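Local coordinates for protein phenolic acid decarboxylase (Sedimentibacter hydroxybenzoicus, PDB 7AE5) that catalyses the reversible non-oxidative decarboxylation of 4-hydroxybenzoate and 3,4-dihydroxybenzoate as an oxygen-sensitive UbiD-family enzyme using prenylated FMN and manganese, at residues 213-218 and 322-327; 143-148 and 314-319; 337-342 and 358-363. All coordinates share one frame; numbering follows the deposited sequence.

Contacts 1 and 2 are buried near the centre of the chain, their centres 11 Å apart, and they touch: Thr-214 of contact 1 packs on Lys-145 of contact 2. Between them they tie the Rift-related region, predicted to bind the flavin, to the successive helices 316-320 and 323-336. Contact 3 is a surface contact in the C-terminal domain, 28 Å from the chain centre, on strand 340-347, which follows helix 323-336. The chemistry changes with place: contact 1 is a ring against an amide, with a rubidium ion on the far side of helix 211-217, contact 2 a sequestered lysine-glutamate pair, and contact 3 a backbone bond with an arginine-glutamate bridge among partly exposed and exposed residues.

Contact 1: residues 213-218 and 322-327; sequences VTFMAS and ALNTSV. With RB (rubidium ion), chain R.
Asn-324 ND2 is held by Leu-320 O and, weakly, by Thr-219 OG1; Ser-218 O comes only to 3.6 Å of it, without a hydrogen bond. The contact joins two helices, the C-terminal end of 211-217 from the Rift-related domain of the UbiD fold and the first turn of 323-336 from the C-terminal region. No hydrogen bond crosses between the two segments; the contact is carried by a ring and an amide. The far end of Phe-215 reaches Asn-324, with CZ 3.7 Å from Asn-324 CB and CE1 3.8 Å from Asn-324 OD1. Ring and amide planes lie 33° apart, neither stacked flat nor crossed squarely. Asn-324 CG is tucked between its own backbone N and carbonyl carbon (chi1 42°), which swings the amide across the end of the ring. Behind it, the Phe-215 ring meets His-74 almost at right angles and packs on Leu-93 and Leu-234. The next residue, Met-216, turns away to a rubidium ion and binds it twice, through O at 2.5 Å and, by bending its chain, through SD at 2.9 Å. Val-164 O, Thr-219 O, Tyr-223 OH and Glu-227 OE1 complete the site, which probably corresponds to the potassium site of UbiD relatives. Ser-218, touching the predicted flavin-binding Thr-166, closes the helix: its N and OG, 2.8 and 3.1 Å from Thr-214 O, reach that oxygen from opposite faces of the carbonyl plane.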
ATOM      1  N   VAL C 213      -5.000   9.054 -47.135  1.00 51.30           N
ATOM      2  CA  VAL C 213      -5.739  10.273 -46.827  1.00 51.20           C
ATOM      3  C   VAL C 213      -6.593  10.071 -45.583  1.00 50.36           C
ATOM      4  O   VAL C 213      -6.584  10.896 -44.662  1.00 51.42           O
ATOM      5  CB  VAL C 213      -6.591  10.703 -48.034  1.00 52.51           C
ATOM      6  CG1 VAL C 213      -7.524  11.840 -47.646  1.00 52.22           C
ATOM      7  CG2 VAL C 213      -5.696  11.104 -49.192  1.00 54.43           C
ATOM      8  N   THR C 214      -7.344   8.967 -45.541  1.00 48.64           N
ATOM      9  CA  THR C 214      -8.096   8.619 -44.339  1.00 47.91           C
ATOM     10  C   THR C 214      -7.169   8.473 -43.140  1.00 48.41           C
ATOM     11  O   THR C 214      -7.533   8.834 -42.014  1.00 49.02           O
ATOM     12  CB  THR C 214      -8.878   7.324 -44.567  1.00 46.58           C
ATOM     13  OG1 THR C 214      -9.666   7.440 -45.759  1.00 47.68           O
ATOM     14  CG2 THR C 214      -9.795   7.033 -43.388  1.00 46.52           C
ATOM     15  N   PHE C 215      -5.962   7.950 -43.369  1.00 51.24           N
ATOM     16  CA  PHE C 215      -4.983   7.814 -42.294  1.00 51.69           C
ATOM     17  C   PHE C 215      -4.612   9.173 -41.713  1.00 53.31           C
ATOM     18  O   PHE C 215      -4.692   9.382 -40.497  1.00 53.97           O
ATOM     19  CB  PHE C 215      -3.743   7.087 -42.814  1.00 50.87           C
ATOM     20  CG  PHE C 215      -2.895   6.477 -41.732  1.00 50.71           C
ATOM     21  CD1 PHE C 215      -3.376   5.434 -40.957  1.00 49.82           C
ATOM     22  CD2 PHE C 215      -1.610   6.939 -41.499  1.00 51.39           C
ATOM     23  CE1 PHE C 215      -2.591   4.865 -39.967  1.00 49.50           C
ATOM     24  CE2 PHE C 215      -0.820   6.376 -40.511  1.00 51.15           C
ATOM     25  CZ  PHE C 215      -1.313   5.338 -39.745  1.00 50.15           C
ATOM     26  N   MET C 216      -4.204  10.116 -42.567  1.00 47.91           N
ATOM     27  CA  MET C 216      -3.865  11.447 -42.076  1.00 49.37           C
ATOM     28  C   MET C 216      -5.076  12.139 -41.471  1.00 49.84           C
ATOM     29  O   MET C 216      -4.950  12.885 -40.492  1.00 50.81           O
ATOM     30  CB  MET C 216      -3.291  12.304 -43.197  1.00 49.75           C
ATOM     31  CG  MET C 216      -3.006  13.715 -42.748  1.00 51.20           C
ATOM     32  SD  MET C 216      -4.473  14.769 -42.809  1.00 51.55           S
ATOM     33  CE  MET C 216      -5.279  14.167 -44.309  1.00 50.65           C
ATOM     34  N   ALA C 217      -6.255  11.927 -42.057  1.00 46.52           N
ATOM     35  CA  ALA C 217      -7.463  12.524 -41.500  1.00 45.82           C
ATOM     36  C   ALA C 217      -7.744  11.973 -40.111  1.00 44.36           C
ATOM     37  O   ALA C 217      -8.176  12.708 -39.215  1.00 44.68           O
ATOM     38  CB  ALA C 217      -8.647  12.283 -42.436  1.00 46.26           C
ATOM     39  N   SER C 218      -7.475  10.686 -39.904  1.00 46.75           N
ATOM     40  CA  SER C 218      -7.556  10.101 -38.573  1.00 46.48           C
ATOM     41  C   SER C 218      -6.402  10.525 -37.678  1.00 47.37           C
ATOM     42  O   SER C 218      -6.382  10.140 -36.503  1.00 47.05           O
ATOM     43  CB  SER C 218      -7.600   8.577 -38.682  1.00 45.26           C
ATOM     44  OG  SER C 218      -8.826   8.151 -39.251  1.00 44.38           O
ATOM     45  N   ALA C 322      -3.943   3.228 -34.532  1.00 40.15           N
ATOM     46  CA  ALA C 322      -2.952   2.369 -33.884  1.00 39.66           C
ATOM     47  C   ALA C 322      -1.551   2.970 -33.953  1.00 39.08           C
ATOM     48  O   ALA C 322      -1.011   3.436 -32.945  1.00 38.83           O
ATOM     49  CB  ALA C 322      -2.984   0.974 -34.515  1.00 39.81           C
ATOM     50  N   LEU C 323      -0.946   2.964 -35.143  1.00 44.40           N
ATOM     51  CA  LEU C 323       0.445   3.378 -35.282  1.00 44.10           C
ATOM     52  C   LEU C 323       0.609   4.884 -35.429  1.00 44.17           C
ATOM     53  O   LEU C 323       1.681   5.409 -35.108  1.00 44.04           O
ATOM     54  CB  LEU C 323       1.082   2.667 -36.477  1.00 44.28           C
ATOM     55  CG  LEU C 323       1.156   1.142 -36.374  1.00 44.24           C
ATOM     56  CD1 LEU C 323       2.066   0.569 -37.448  1.00 45.42           C
ATOM     57  CD2 LEU C 323       1.630   0.723 -34.990  1.00 43.95           C
ATOM     58  N   ASN C 324      -0.416   5.591 -35.911  1.00 46.40           N
ATOM     59  CA  ASN C 324      -0.341   7.046 -35.972  1.00 47.16           C
ATOM     60  C   ASN C 324      -0.405   7.675 -34.588  1.00 46.39           C
ATOM     61  O   ASN C 324      -0.074   8.856 -34.439  1.00 46.52           O
ATOM     62  CB  ASN C 324      -1.457   7.604 -36.856  1.00 48.88           C
ATOM     63  CG  ASN C 324      -2.786   6.911 -36.626  1.00 48.36           C
ATOM     64  OD1 ASN C 324      -2.832   5.744 -36.235  1.00 47.27           O
ATOM     65  ND2 ASN C 324      -3.877   7.628 -36.874  1.00 49.40           N
ATOM     66  N   THR C 325      -0.837   6.918 -33.579  1.00 36.30           N
ATOM     67  CA  THR C 325      -0.698   7.361 -32.197  1.00 36.23           C
ATOM     68  C   THR C 325       0.686   7.027 -31.655  1.00 35.85           C
ATOM     69  O   THR C 325       1.262   7.805 -30.887  1.00 35.87           O
ATOM     70  CB  THR C 325      -1.780   6.714 -31.327  1.00 36.46           C
ATOM     71  OG1 THR C 325      -3.076   7.044 -31.840  1.00 37.04           O
ATOM     72  CG2 THR C 325      -1.672   7.188 -29.881  1.00 36.46           C
ATOM     73  N   SER C 326       1.243   5.888 -32.072  1.00 36.59           N
ATOM     74  CA  SER C 326       2.466   5.373 -31.467  1.00 36.41           C
ATOM     75  C   SER C 326       3.714   6.076 -31.991  1.00 36.61           C
ATOM     76  O   SER C 326       4.666   6.291 -31.232  1.00 36.76           O
ATOM     77  CB  SER C 326       2.569   3.867 -31.707  1.00 36.31           C
ATOM     78  OG  SER C 326       1.334   3.224 -31.453  1.00 36.32           O
ATOM     79  N   VAL C 327       3.738   6.423 -33.280  1.00 34.78           N
ATOM     80  CA  VAL C 327       4.929   7.052 -33.858  1.00 35.10           C
ATOM     81  C   VAL C 327       5.237   8.405 -33.218  1.00 35.37           C
ATOM     82  O   VAL C 327       6.408   8.651 -32.886  1.00 35.72           O
ATOM     83  CB  VAL C 327       4.801   7.132 -35.386  1.00 36.35           C
ATOM     84  CG1 VAL C 327       5.896   8.014 -35.968  1.00 38.45           C
ATOM     85  CG2 VAL C 327       4.868   5.738 -35.993  1.00 36.47           C
TER
HETATM   86 RB    RB R 502      -5.249  15.279 -40.054  1.00367.38          RB

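Contact 2: residues 143-148 and 314-319; sequences ISKASV and WTEIDY
Charge pairing comes first: Lys-145 NZ donates to Glu-316 OE2 across 2.6 Å in a buried salt bridge, the sole close contact between 143-148 and 314-319. The ammonium meets the oxygen head-on, nearly in line with the CD-OE2 bond. Both chains are stretched out to achieve this: Lys-145 stays extended from CB to NZ, its CG opposite the backbone N (chi1 -152°), and Glu-316 is likewise extended, so that two segments whose nearest CA atoms, Lys-145 and Ile-317, are 9.1 Å apart meet through their ends. The side chains cross at about a right angle, and Lys-145 CE also closes to 3.2 Å on Glu-316 OE2.

Hydrogen bonds widen the pair into a network. NZ forms a second salt bridge with Glu-306 OE2 and donates to His-68 ND1, while Glu-316 OE2 accepts from His-68 N. Within 314-319, Thr-315 N gives Asp-318 OD2 a straight bond of 2.8 Å (171°), the same backbone-to-carboxylate link that forms one half of a capping box, here at the start of the weakly bonded helix 316-320.

Aromatic packing lies at the start of that helix. Following a cis peptide, the Trp-314 ring has Asp-318 CB 3.4 Å above one face, and its CE3 sits 3.4 Å above the plane of the Tyr-319 ring. Glu-398 of a second subunit packs on both Trp-314 and Tyr-319.

With two carboxylates and an imidazole nitrogen round one amine, Lys-145 is probably kept protonated despite burial, and the bridge links the Rift-related region, which is predicted to bind the flavin, to helix 316-320.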
ATOM      1  N   ILE C 143     -22.524   8.513 -41.640  1.00 47.48           N
ATOM      2  CA  ILE C 143     -21.317   8.467 -42.457  1.00 48.52           C
ATOM      3  C   ILE C 143     -20.140   8.488 -41.488  1.00 46.79           C
ATOM      4  O   ILE C 143     -19.866   9.509 -40.853  1.00 45.72           O
ATOM      5  CB  ILE C 143     -21.258   9.641 -43.441  1.00 50.04           C
ATOM      6  CG1 ILE C 143     -22.498   9.654 -44.334  1.00 50.92           C
ATOM      7  CG2 ILE C 143     -19.997   9.572 -44.283  1.00 51.87           C
ATOM      8  CD1 ILE C 143     -22.690  10.951 -45.080  1.00 51.94           C
ATOM      9  N   SER C 144     -19.444   7.358 -41.368  1.00 48.27           N
ATOM     10  CA  SER C 144     -18.505   7.144 -40.276  1.00 45.73           C
ATOM     11  C   SER C 144     -17.042   7.160 -40.698  1.00 45.49           C
ATOM     12  O   SER C 144     -16.170   6.958 -39.845  1.00 43.27           O
ATOM     13  CB  SER C 144     -18.818   5.816 -39.580  1.00 45.19           C
ATOM     14  OG  SER C 144     -18.332   4.724 -40.340  1.00 46.31           O
ATOM     15  N   LYS C 145     -16.739   7.396 -41.974  1.00 46.45           N
ATOM     16  CA  LYS C 145     -15.350   7.351 -42.421  1.00 46.24           C
ATOM     17  C   LYS C 145     -15.026   8.501 -43.368  1.00 49.53           C
ATOM     18  O   LYS C 145     -14.203   8.348 -44.277  1.00 49.83           O
ATOM     19  CB  LYS C 145     -15.038   6.012 -43.093  1.00 46.61           C
ATOM     20  CG  LYS C 145     -13.584   5.590 -42.997  1.00 46.70           C
ATOM     21  CD  LYS C 145     -13.318   4.381 -43.866  1.00 48.53           C
ATOM     22  CE  LYS C 145     -11.890   3.902 -43.723  1.00 48.95           C
ATOM     23  NZ  LYS C 145     -11.682   2.635 -44.475  1.00 51.22           N
ATOM     24  N   ALA C 146     -15.655   9.653 -43.169  1.00 48.16           N
ATOM     25  CA  ALA C 146     -15.419  10.794 -44.039  1.00 52.24           C
ATOM     26  C   ALA C 146     -14.173  11.559 -43.611  1.00 52.57           C
ATOM     27  O   ALA C 146     -13.792  11.567 -42.436  1.00 50.04           O
ATOM     28  CB  ALA C 146     -16.627  11.728 -44.035  1.00 51.92           C
ATOM     29  N   SER C 147     -13.534  12.203 -44.585  1.00 60.71           N
ATOM     30  CA  SER C 147     -12.417  13.112 -44.347  1.00 61.86           C
ATOM     31  C   SER C 147     -12.920  14.533 -44.575  1.00 64.27           C
ATOM     32  O   SER C 147     -13.219  14.917 -45.711  1.00 64.83           O
ATOM     33  CB  SER C 147     -11.235  12.779 -45.253  1.00 60.64           C
ATOM     34  OG  SER C 147     -10.951  11.390 -45.223  1.00 57.32           O
ATOM     35  N   VAL C 148     -13.009  15.309 -43.498  1.00 47.55           N
ATOM     36  CA  VAL C 148     -13.692  16.599 -43.499  1.00 48.57           C
ATOM     37  C   VAL C 148     -12.654  17.709 -43.580  1.00 50.89           C
ATOM     38  O   VAL C 148     -11.715  17.753 -42.773  1.00 51.47           O
ATOM     39  CB  VAL C 148     -14.573  16.752 -42.248  1.00 46.34           C
ATOM     40  CG1 VAL C 148     -14.916  18.215 -42.007  1.00 47.73           C
ATOM     41  CG2 VAL C 148     -15.829  15.902 -42.376  1.00 45.21           C
ATOM     42  N   TRP C 314     -11.353  -5.282 -30.989  1.00 35.17           N
ATOM     43  CA  TRP C 314     -10.900  -4.405 -32.070  1.00 36.15           C
ATOM     44  C   TRP C 314     -11.849  -4.420 -33.264  1.00 36.70           C
ATOM     45  O   TRP C 314     -12.417  -5.457 -33.613  1.00 36.10           O
ATOM     46  CB  TRP C 314      -9.497  -4.807 -32.535  1.00 35.75           C
ATOM     47  CG  TRP C 314      -8.380  -4.124 -31.800  1.00 35.84           C
ATOM     48  CD1 TRP C 314      -8.310  -3.872 -30.460  1.00 35.44           C
ATOM     49  CD2 TRP C 314      -7.172  -3.604 -32.369  1.00 36.36           C
ATOM     50  NE1 TRP C 314      -7.133  -3.226 -30.160  1.00 35.66           N
ATOM     51  CE2 TRP C 314      -6.418  -3.049 -31.315  1.00 36.32           C
ATOM     52  CE3 TRP C 314      -6.658  -3.547 -33.669  1.00 36.83           C
ATOM     53  CZ2 TRP C 314      -5.175  -2.451 -31.521  1.00 36.86           C
ATOM     54  CZ3 TRP C 314      -5.424  -2.952 -33.871  1.00 37.33           C
ATOM     55  CH2 TRP C 314      -4.696  -2.415 -32.802  1.00 37.40           C
ATOM     56  N   THR C 315     -12.021  -3.255 -33.879  1.00 38.04           N
ATOM     57  CA  THR C 315     -12.716  -3.145 -35.157  1.00 38.50           C
ATOM     58  C   THR C 315     -11.797  -2.348 -36.081  1.00 39.42           C
ATOM     59  O   THR C 315     -10.606  -2.156 -35.804  1.00 39.54           O
ATOM     60  CB  THR C 315     -14.109  -2.512 -35.013  1.00 39.04           C
ATOM     61  OG1 THR C 315     -13.993  -1.170 -34.531  1.00 40.21           O
ATOM     62  CG2 THR C 315     -14.980  -3.316 -34.057  1.00 38.13           C
ATOM     63  N   GLU C 316     -12.344  -1.868 -37.201  1.00 45.42           N
ATOM     64  CA  GLU C 316     -11.531  -1.117 -38.153  1.00 45.87           C
ATOM     65  C   GLU C 316     -10.985   0.164 -37.529  1.00 44.20           C
ATOM     66  O   GLU C 316      -9.850   0.564 -37.815  1.00 43.61           O
ATOM     67  CB  GLU C 316     -12.345  -0.795 -39.404  1.00 48.87           C
ATOM     68  CG  GLU C 316     -11.523  -0.185 -40.513  1.00 50.09           C
ATOM     69  CD  GLU C 316     -12.363   0.258 -41.689  1.00 53.27           C
ATOM     70  OE1 GLU C 316     -13.581  -0.022 -41.698  1.00 54.63           O
ATOM     71  OE2 GLU C 316     -11.802   0.887 -42.609  1.00 54.63           O
ATOM     72  N   ILE C 317     -11.773   0.808 -36.663  1.00 42.28           N
ATOM     73  CA  ILE C 317     -11.378   2.097 -36.095  1.00 41.78           C
ATOM     74  C   ILE C 317     -10.061   1.989 -35.338  1.00 40.82           C
ATOM     75  O   ILE C 317      -9.253   2.927 -35.346  1.00 40.09           O
ATOM     76  CB  ILE C 317     -12.503   2.650 -35.194  1.00 42.65           C
ATOM     77  CG1 ILE C 317     -12.139   4.040 -34.669  1.00 42.23           C
ATOM     78  CG2 ILE C 317     -12.788   1.704 -34.035  1.00 43.19           C
ATOM     79  CD1 ILE C 317     -12.086   5.108 -35.742  1.00 42.00           C
ATOM     80  N   ASP C 318      -9.811   0.850 -34.688  1.00 37.74           N
ATOM     81  CA  ASP C 318      -8.570   0.689 -33.935  1.00 36.88           C
ATOM     82  C   ASP C 318      -7.353   0.734 -34.848  1.00 35.89           C
ATOM     83  O   ASP C 318      -6.295   1.231 -34.448  1.00 35.12           O
ATOM     84  CB  ASP C 318      -8.607  -0.619 -33.148  1.00 37.24           C
ATOM     85  CG  ASP C 318      -9.752  -0.663 -32.155  1.00 38.39           C
ATOM     86  OD1 ASP C 318      -9.557  -0.223 -31.002  1.00 38.39           O
ATOM     87  OD2 ASP C 318     -10.851  -1.122 -32.532  1.00 39.38           O
ATOM     88  N   TYR C 319      -7.482   0.234 -36.077  1.00 41.74           N
ATOM     89  CA  TYR C 319      -6.368   0.314 -37.012  1.00 41.08           C
ATOM     90  C   TYR C 319      -6.170   1.736 -37.525  1.00 41.29           C
ATOM     91  O   TYR C 319      -5.053   2.103 -37.908  1.00 41.38           O
ATOM     92  CB  TYR C 319      -6.586  -0.663 -38.167  1.00 42.56           C
ATOM     93  CG  TYR C 319      -6.620  -2.110 -37.723  1.00 42.13           C
ATOM     94  CD1 TYR C 319      -5.447  -2.846 -37.603  1.00 41.45           C
ATOM     95  CD2 TYR C 319      -7.819  -2.734 -37.406  1.00 42.70           C
ATOM     96  CE1 TYR C 319      -5.470  -4.168 -37.192  1.00 41.57           C
ATOM     97  CE2 TYR C 319      -7.852  -4.056 -36.994  1.00 43.05           C
ATOM     98  CZ  TYR C 319      -6.674  -4.767 -36.889  1.00 42.48           C
ATOM     99  OH  TYR C 319      -6.704  -6.082 -36.477  1.00 42.96           O
TER

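Contact 3: residues 337-342 and 358-363; sequences MPEVVA and KVRYGG
Lys-358 N donates to Glu-339 O in an almost straight backbone bond of 2.8 Å (171°), continuing the pairing one residue before strand 340-347 begins and one after strand 352-357 ends. The side chain of Glu-339 adds a salt bridge: its OE1 lies 2.5 Å from Arg-360 NE, a length short enough to be taken with caution. NE comes to the syn side of OE1 but 35° out of the carboxylate plane, and OE1 sits near the guanidinium edge, so the bond is bent. Only one leg of a paired bridge forms, since OE2 of Glu-339 stays 3.6 Å from Arg-360 NH2 and takes a weak hydrogen bond from Tyr-364 OH instead. A bend at chi2 of Glu-339 (100°) turns its carboxylate across the arginine, and Arg-360 folds at chi3 to bring NE round.

The fold here is an antiparallel pair, 340-347 with 352-357, at one border of the five-stranded sheet of the C-terminal domain. A type I turn from Met-337 to Val-340, closed by Val-340 N to Met-337 O at 3.1 Å, leads in from helix 323-336. Just beyond it Val-341 and Ala-342 both face Ser-356, a classic beta bulge.

Packing surrounds the polar pair. CB of Glu-339 rests 4.0 Å from Lys-358 CB and 3.2 Å from Lys-358 O, while the lysine chain leads away from the strand. CG2 of Val-341 brushes Lys-358 N at 4.4 Å. Further out, Arg-360 CB lies over one face of the Tyr-361 ring, toward its rim, and Met-379 of a third subunit packs on Tyr-361 and Met-337.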
ATOM      1  N   MET C 337      15.737  10.003 -24.920  1.00 53.19           N
ATOM      2  CA  MET C 337      16.044   8.638 -24.493  1.00 53.64           C
ATOM      3  C   MET C 337      16.291   7.793 -25.728  1.00 53.22           C
ATOM      4  O   MET C 337      15.426   7.024 -26.164  1.00 52.30           O
ATOM      5  CB  MET C 337      14.912   8.065 -23.643  1.00 53.14           C
ATOM      6  CG  MET C 337      14.743   8.798 -22.335  1.00 53.66           C
ATOM      7  SD  MET C 337      13.135   8.526 -21.592  1.00 52.58           S
ATOM      8  CE  MET C 337      13.528   8.804 -19.874  1.00 53.90           C
ATOM      9  N   PRO C 338      17.480   7.908 -26.326  1.00 46.68           N
ATOM     10  CA  PRO C 338      17.783   7.116 -27.527  1.00 46.33           C
ATOM     11  C   PRO C 338      17.764   5.614 -27.288  1.00 46.34           C
ATOM     12  O   PRO C 338      17.806   4.852 -28.262  1.00 45.87           O
ATOM     13  CB  PRO C 338      19.184   7.607 -27.919  1.00 47.25           C
ATOM     14  CG  PRO C 338      19.771   8.082 -26.613  1.00 48.28           C
ATOM     15  CD  PRO C 338      18.620   8.751 -25.928  1.00 47.76           C
ATOM     16  N   GLU C 339      17.687   5.167 -26.033  1.00 49.16           N
ATOM     17  CA  GLU C 339      17.619   3.744 -25.728  1.00 49.20           C
ATOM     18  C   GLU C 339      16.259   3.142 -26.043  1.00 47.97           C
ATOM     19  O   GLU C 339      16.137   1.913 -26.085  1.00 47.72           O
ATOM     20  CB  GLU C 339      17.954   3.522 -24.258  1.00 50.29           C
ATOM     21  CG  GLU C 339      19.391   3.852 -23.934  1.00 51.51           C
ATOM     22  CD  GLU C 339      19.524   5.218 -23.293  1.00 52.04           C
ATOM     23  OE1 GLU C 339      20.608   5.524 -22.760  1.00 53.11           O
ATOM     24  OE2 GLU C 339      18.535   5.983 -23.312  1.00 51.29           O
ATOM     25  N   VAL C 340      15.240   3.969 -26.265  1.00 38.18           N
ATOM     26  CA  VAL C 340      13.915   3.453 -26.575  1.00 36.93           C
ATOM     27  C   VAL C 340      13.920   2.851 -27.973  1.00 36.24           C
ATOM     28  O   VAL C 340      14.359   3.486 -28.942  1.00 36.21           O
ATOM     29  CB  VAL C 340      12.862   4.559 -26.442  1.00 36.14           C
ATOM     30  CG1 VAL C 340      11.539   4.099 -27.027  1.00 34.77           C
ATOM     31  CG2 VAL C 340      12.699   4.949 -24.982  1.00 36.71           C
ATOM     32  N   VAL C 341      13.426   1.622 -28.084  1.00 41.39           N
ATOM     33  CA  VAL C 341      13.431   0.903 -29.353  1.00 40.86           C
ATOM     34  C   VAL C 341      12.109   1.071 -30.097  1.00 39.74           C
ATOM     35  O   VAL C 341      12.101   1.292 -31.310  1.00 39.44           O
ATOM     36  CB  VAL C 341      13.760  -0.583 -29.097  1.00 41.05           C
ATOM     37  CG1 VAL C 341      13.615  -1.398 -30.365  1.00 40.51           C
ATOM     38  CG2 VAL C 341      15.168  -0.719 -28.542  1.00 42.20           C
ATOM     39  N   ALA C 342      10.982   0.981 -29.392  1.00 39.74           N
ATOM     40  CA  ALA C 342       9.676   1.097 -30.025  1.00 38.77           C
ATOM     41  C   ALA C 342       8.625   1.417 -28.972  1.00 38.32           C
ATOM     42  O   ALA C 342       8.789   1.091 -27.793  1.00 38.68           O
ATOM     43  CB  ALA C 342       9.298  -0.187 -30.773  1.00 38.44           C
ATOM     44  N   LYS C 358      16.214  -0.245 -24.314  1.00 50.60           N
ATOM     45  CA  LYS C 358      17.428  -0.695 -23.654  1.00 51.68           C
ATOM     46  C   LYS C 358      17.526  -0.002 -22.301  1.00 52.76           C
ATOM     47  O   LYS C 358      17.291   1.206 -22.197  1.00 53.11           O
ATOM     48  CB  LYS C 358      18.655  -0.389 -24.510  1.00 52.18           C
ATOM     49  CG  LYS C 358      19.893  -1.181 -24.121  1.00 53.04           C
ATOM     50  CD  LYS C 358      21.001  -0.277 -23.603  1.00 54.25           C
ATOM     51  CE  LYS C 358      22.234  -1.087 -23.231  1.00 55.15           C
ATOM     52  NZ  LYS C 358      22.812  -1.788 -24.411  1.00 54.93           N
ATOM     53  N   VAL C 359      17.847  -0.765 -21.263  1.00 40.98           N
ATOM     54  CA  VAL C 359      17.920  -0.232 -19.908  1.00 42.07           C
ATOM     55  C   VAL C 359      19.334   0.297 -19.691  1.00 43.33           C
ATOM     56  O   VAL C 359      20.288  -0.478 -19.593  1.00 43.68           O
ATOM     57  CB  VAL C 359      17.545  -1.293 -18.865  1.00 41.83           C
ATOM     58  CG1 VAL C 359      17.483  -0.679 -17.474  1.00 42.94           C
ATOM     59  CG2 VAL C 359      16.211  -1.934 -19.218  1.00 40.15           C
ATOM     60  N   ARG C 360      19.470   1.624 -19.629  1.00 56.25           N
ATOM     61  CA  ARG C 360      20.778   2.239 -19.426  1.00 57.22           C
ATOM     62  C   ARG C 360      21.393   1.799 -18.104  1.00 58.16           C
ATOM     63  O   ARG C 360      22.499   1.250 -18.065  1.00 58.63           O
ATOM     64  CB  ARG C 360      20.653   3.763 -19.479  1.00 57.35           C
ATOM     65  CG  ARG C 360      21.794   4.454 -20.195  1.00 57.60           C
ATOM     66  CD  ARG C 360      21.853   5.931 -19.845  1.00 57.85           C
ATOM     67  NE  ARG C 360      20.798   6.683 -20.512  1.00 56.87           N
ATOM     68  CZ  ARG C 360      20.469   7.933 -20.223  1.00 56.72           C
ATOM     69  NH1 ARG C 360      21.130   8.629 -19.311  1.00 57.50           N
ATOM     70  NH2 ARG C 360      19.455   8.504 -20.868  1.00 55.67           N
ATOM     71  N   TYR C 361      20.687   2.043 -17.004  1.00 50.93           N
ATOM     72  CA  TYR C 361      21.135   1.639 -15.681  1.00 51.64           C
ATOM     73  C   TYR C 361      19.925   1.197 -14.872  1.00 51.32           C
ATOM     74  O   TYR C 361      18.779   1.330 -15.308  1.00 50.70           O
ATOM     75  CB  TYR C 361      21.902   2.769 -14.978  1.00 52.44           C
ATOM     76  CG  TYR C 361      21.296   4.148 -15.152  1.00 52.26           C
ATOM     77  CD1 TYR C 361      19.994   4.418 -14.745  1.00 51.92           C
ATOM     78  CD2 TYR C 361      22.029   5.180 -15.725  1.00 52.35           C
ATOM     79  CE1 TYR C 361      19.441   5.677 -14.901  1.00 51.57           C
ATOM     80  CE2 TYR C 361      21.484   6.443 -15.886  1.00 51.97           C
ATOM     81  CZ  TYR C 361      20.191   6.685 -15.472  1.00 51.51           C
ATOM     82  OH  TYR C 361      19.644   7.938 -15.629  1.00 50.95           O
ATOM     83  N   GLY C 362      20.190   0.654 -13.686  1.00 38.38           N
ATOM     84  CA  GLY C 362      19.141   0.127 -12.833  1.00 37.94           C
ATOM     85  C   GLY C 362      17.985   1.078 -12.598  1.00 37.93           C
ATOM     86  O   GLY C 362      18.186   2.217 -12.170  1.00 38.47           O
ATOM     87  N   GLY C 363      16.767   0.620 -12.886  1.00 35.75           N
ATOM     88  CA  GLY C 363      15.578   1.426 -12.720  1.00 35.78           C
ATOM     89  C   GLY C 363      15.225   2.306 -13.899  1.00 35.80           C
ATOM     90  O   GLY C 363      14.204   3.004 -13.845  1.00 35.89           O
TER